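Local atomic coordinates of interferon-inducible and double-stranded-dependent eIF-2kinase (Carassius auratus, PDB entry 4KMF), a protein that binds left-handed Z-DNA through the Zalpha domain described here and, as a PKR-like kinase, probably phosphorylates the translation initiation factor eIF2alpha. Residues R38-L43 and P57-M62. Numbering follows the deposited sequence.
Sequences RHLYNL and PVWDLM. With nucleotides of chain B.
Trp59 drives the edge of its six-membered ring into one face of Tyr41, a T-shaped stack with centroids 4.9 Å apart and planes at 84°. Its CZ2 and CH2 do the touching, CZ2 coming within 3.6 Å of Tyr41 CE1. The opposite face of the tyrosine ring lies on the DNA: C8 of the guanine DG5 of chain B sits over its centre, 3.6 Å from Tyr41 CG. The phenol is thus clamped between indole and nucleotide, and in its own plane the OH donates a 2.7 Å hydrogen bond to OP1 of DC4 of chain B. Pro57 follows the same backbone, its CG 3.7 Å from that OP1 and 3.5 Å from O3' of DG3 of chain B.

On the indole itself, Leu40 covers one face. With Leu40 CG beside the backbone N (chi1 -76°) and chi2 extended, CD1 stands almost on the normal of the five-membered ring, a CH-pi contact 3.6 Å from its centroid, while CB lies over the six-membered ring. Strand 49-51 adds Val49 and Asn51 against Trp59, and Ile10 and Ile25 pack on Leu40. Were Trp59 cut back to an alanine, Tyr41 is likely to lose the edge that backs one of its faces, and its ring could tilt away from guanine and phosphate.

Helix 33-45 is the recognition helix of this winged helix-turn-helix Zalpha domain, strand 58-61 belongs to the wing, and the Tyr-Trp pair with its neighbouring proline is the family's hallmark for reading Z-DNA.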
# COMPACT_ATOMS: atom_id res chain seq x y z
N ARG A 38 -9.90 1.55 3.54
CA ARG A 38 -10.56 2.37 2.51
C ARG A 38 -11.82 3.04 3.11
O ARG A 38 -12.00 4.26 3.03
CB ARG A 38 -10.92 1.52 1.30
CG ARG A 38 -11.66 2.33 0.24
CD ARG A 38 -11.85 1.52 -1.03
NE ARG A 38 -13.13 0.83 -1.06
CZ ARG A 38 -13.29 -0.50 -1.09
NH1 ARG A 38 -12.23 -1.32 -1.11
NH2 ARG A 38 -14.53 -1.02 -1.12
N HIS A 39 -12.65 2.24 3.75
CA HIS A 39 -13.86 2.76 4.37
C HIS A 39 -13.60 3.70 5.53
O HIS A 39 -14.29 4.72 5.65
CB HIS A 39 -14.79 1.62 4.77
CG HIS A 39 -15.32 0.85 3.60
ND1 HIS A 39 -15.93 1.45 2.52
CD2 HIS A 39 -15.29 -0.48 3.33
CE1 HIS A 39 -16.28 0.53 1.64
NE2 HIS A 39 -15.90 -0.65 2.10
N LEU A 40 -12.64 3.37 6.40
CA LEU A 40 -12.35 4.24 7.55
C LEU A 40 -11.90 5.64 7.08
O LEU A 40 -12.33 6.65 7.64
CB LEU A 40 -11.27 3.62 8.44
CG LEU A 40 -11.81 2.47 9.31
CD1 LEU A 40 -10.67 1.71 10.01
CD2 LEU A 40 -12.87 2.97 10.28
N TYR A 41 -11.02 5.69 6.07
CA TYR A 41 -10.55 6.99 5.59
C TYR A 41 -11.65 7.76 4.84
O TYR A 41 -11.70 8.99 4.97
CB TYR A 41 -9.24 6.87 4.78
CG TYR A 41 -8.03 6.67 5.69
CD1 TYR A 41 -7.61 5.36 6.04
CD2 TYR A 41 -7.32 7.75 6.20
CE1 TYR A 41 -6.52 5.15 6.89
CE2 TYR A 41 -6.22 7.55 7.06
CZ TYR A 41 -5.84 6.24 7.41
OH TYR A 41 -4.76 6.06 8.26
N ASN A 42 -12.55 7.07 4.12
CA ASN A 42 -13.74 7.75 3.54
C ASN A 42 -14.61 8.30 4.66
O ASN A 42 -15.06 9.45 4.59
CB ASN A 42 -14.64 6.78 2.75
CG ASN A 42 -14.03 6.30 1.46
OD1 ASN A 42 -13.15 6.94 0.90
ND2 ASN A 42 -14.55 5.20 0.95
N LEU A 43 -14.83 7.49 5.71
CA LEU A 43 -15.61 7.91 6.88
C LEU A 43 -14.95 9.10 7.58
O LEU A 43 -15.62 9.91 8.19
CB LEU A 43 -15.84 6.75 7.84
CG LEU A 43 -16.87 5.71 7.42
CD1 LEU A 43 -16.80 4.51 8.33
CD2 LEU A 43 -18.28 6.35 7.46
N PRO A 57 -3.17 3.29 14.12
CA PRO A 57 -4.21 4.29 14.47
C PRO A 57 -5.40 3.65 15.14
O PRO A 57 -5.81 2.54 14.77
CB PRO A 57 -4.63 4.87 13.11
CG PRO A 57 -3.61 4.35 12.08
CD PRO A 57 -2.98 3.13 12.66
N VAL A 58 -5.93 4.36 16.13
CA VAL A 58 -7.14 3.97 16.85
C VAL A 58 -8.29 4.82 16.31
O VAL A 58 -8.15 6.06 16.16
CB VAL A 58 -6.95 4.13 18.37
CG1 VAL A 58 -8.26 3.90 19.11
CG2 VAL A 58 -5.86 3.20 18.85
N TRP A 59 -9.40 4.18 15.96
CA TRP A 59 -10.49 4.86 15.27
C TRP A 59 -11.66 4.97 16.21
O TRP A 59 -11.91 4.04 16.99
CB TRP A 59 -10.92 4.07 14.05
CG TRP A 59 -9.86 4.05 12.99
CD1 TRP A 59 -8.86 3.12 12.83
CD2 TRP A 59 -9.70 5.01 11.94
NE1 TRP A 59 -8.07 3.46 11.75
CE2 TRP A 59 -8.57 4.61 11.19
CE3 TRP A 59 -10.41 6.19 11.57
CZ2 TRP A 59 -8.13 5.33 10.05
CZ3 TRP A 59 -9.99 6.90 10.44
CH2 TRP A 59 -8.85 6.46 9.69
N ASP A 60 -12.36 6.10 16.15
CA ASP A 60 -13.60 6.22 16.93
C ASP A 60 -14.57 7.16 16.24
O ASP A 60 -14.23 7.82 15.26
CB ASP A 60 -13.28 6.72 18.33
CG ASP A 60 -14.34 6.36 19.32
OD1 ASP A 60 -14.15 6.72 20.48
OD2 ASP A 60 -15.34 5.68 18.95
N LEU A 61 -15.79 7.21 16.77
CA LEU A 61 -16.85 8.05 16.22
C LEU A 61 -16.66 9.53 16.52
O LEU A 61 -16.28 9.90 17.62
CB LEU A 61 -18.21 7.60 16.78
CG LEU A 61 -18.62 6.16 16.46
CD1 LEU A 61 -19.90 5.86 17.13
CD2 LEU A 61 -18.79 5.93 14.96
N MET A 62 -16.91 10.39 15.53
CA MET A 62 -16.94 11.84 15.74
C MET A 62 -18.09 12.20 16.68
O MET A 62 -19.12 11.55 16.63
CB MET A 62 -17.12 12.58 14.43
CG MET A 62 -15.86 12.82 13.70
SD MET A 62 -14.84 14.13 14.40
CE MET A 62 -13.57 14.12 13.14
P DG B 5 -4.12 -0.47 3.74
OP1 DG B 5 -4.35 -1.05 5.07
OP2 DG B 5 -3.94 -1.34 2.54
O5' DG B 5 -5.26 0.59 3.41
C5' DG B 5 -5.27 1.25 2.14
C4' DG B 5 -6.34 2.32 2.23
O4' DG B 5 -6.05 3.29 3.25
C3' DG B 5 -6.48 3.07 0.92
O3' DG B 5 -7.63 2.50 0.32
C2' DG B 5 -6.76 4.51 1.33
C1' DG B 5 -6.36 4.60 2.78
N9 DG B 5 -5.12 5.37 3.00
C8 DG B 5 -4.96 6.43 3.87
N7 DG B 5 -3.75 6.90 3.89
C5 DG B 5 -3.05 6.12 2.95
C6 DG B 5 -1.68 6.17 2.58
O6 DG B 5 -0.84 6.98 3.02
N1 DG B 5 -1.33 5.21 1.61
C2 DG B 5 -2.23 4.30 1.09
N2 DG B 5 -1.74 3.44 0.18
N3 DG B 5 -3.54 4.21 1.49
C4 DG B 5 -3.89 5.18 2.39
P DC B 4 -2.86 3.01 8.27
OP1 DC B 4 -4.24 3.44 8.57
OP2 DC B 4 -2.55 1.60 8.48
O5' DC B 4 -2.45 3.40 6.79
C5' DC B 4 -3.43 3.47 5.72
C4' DC B 4 -2.88 2.71 4.51
O4' DC B 4 -1.70 3.38 4.01
C3' DC B 4 -2.42 1.28 4.79
O3' DC B 4 -2.78 0.41 3.70
C2' DC B 4 -0.91 1.38 4.88
C1' DC B 4 -0.68 2.41 3.80
N1 DC B 4 0.64 3.03 3.88
C2 DC B 4 1.73 2.42 3.25
O2 DC B 4 1.56 1.38 2.63
N3 DC B 4 2.96 3.02 3.33
C4 DC B 4 3.11 4.15 4.04
N4 DC B 4 4.30 4.73 4.07
C5 DC B 4 2.00 4.80 4.69
C6 DC B 4 0.80 4.21 4.60
P DG B 3 1.11 0.21 12.27
OP1 DG B 3 1.64 0.14 13.64
OP2 DG B 3 -0.06 -0.65 11.94
O5' DG B 3 0.77 1.75 11.90
C5' DG B 3 0.28 2.04 10.61
C4' DG B 3 0.16 3.54 10.37
O4' DG B 3 1.48 4.12 10.31
C3' DG B 3 -0.42 3.79 8.99
O3' DG B 3 -1.85 3.93 9.11
C2' DG B 3 0.23 5.08 8.50
C1' DG B 3 1.50 5.18 9.32
N9 DG B 3 2.74 4.96 8.62
C8 DG B 3 3.84 5.78 8.63
N7 DG B 3 4.84 5.27 7.94
C5 DG B 3 4.38 4.04 7.46
C6 DG B 3 5.02 3.04 6.68
O6 DG B 3 6.18 3.04 6.19
N1 DG B 3 4.17 1.96 6.42
C2 DG B 3 2.88 1.82 6.88
N2 DG B 3 2.21 0.71 6.51
N3 DG B 3 2.28 2.75 7.63
C4 DG B 3 3.07 3.84 7.88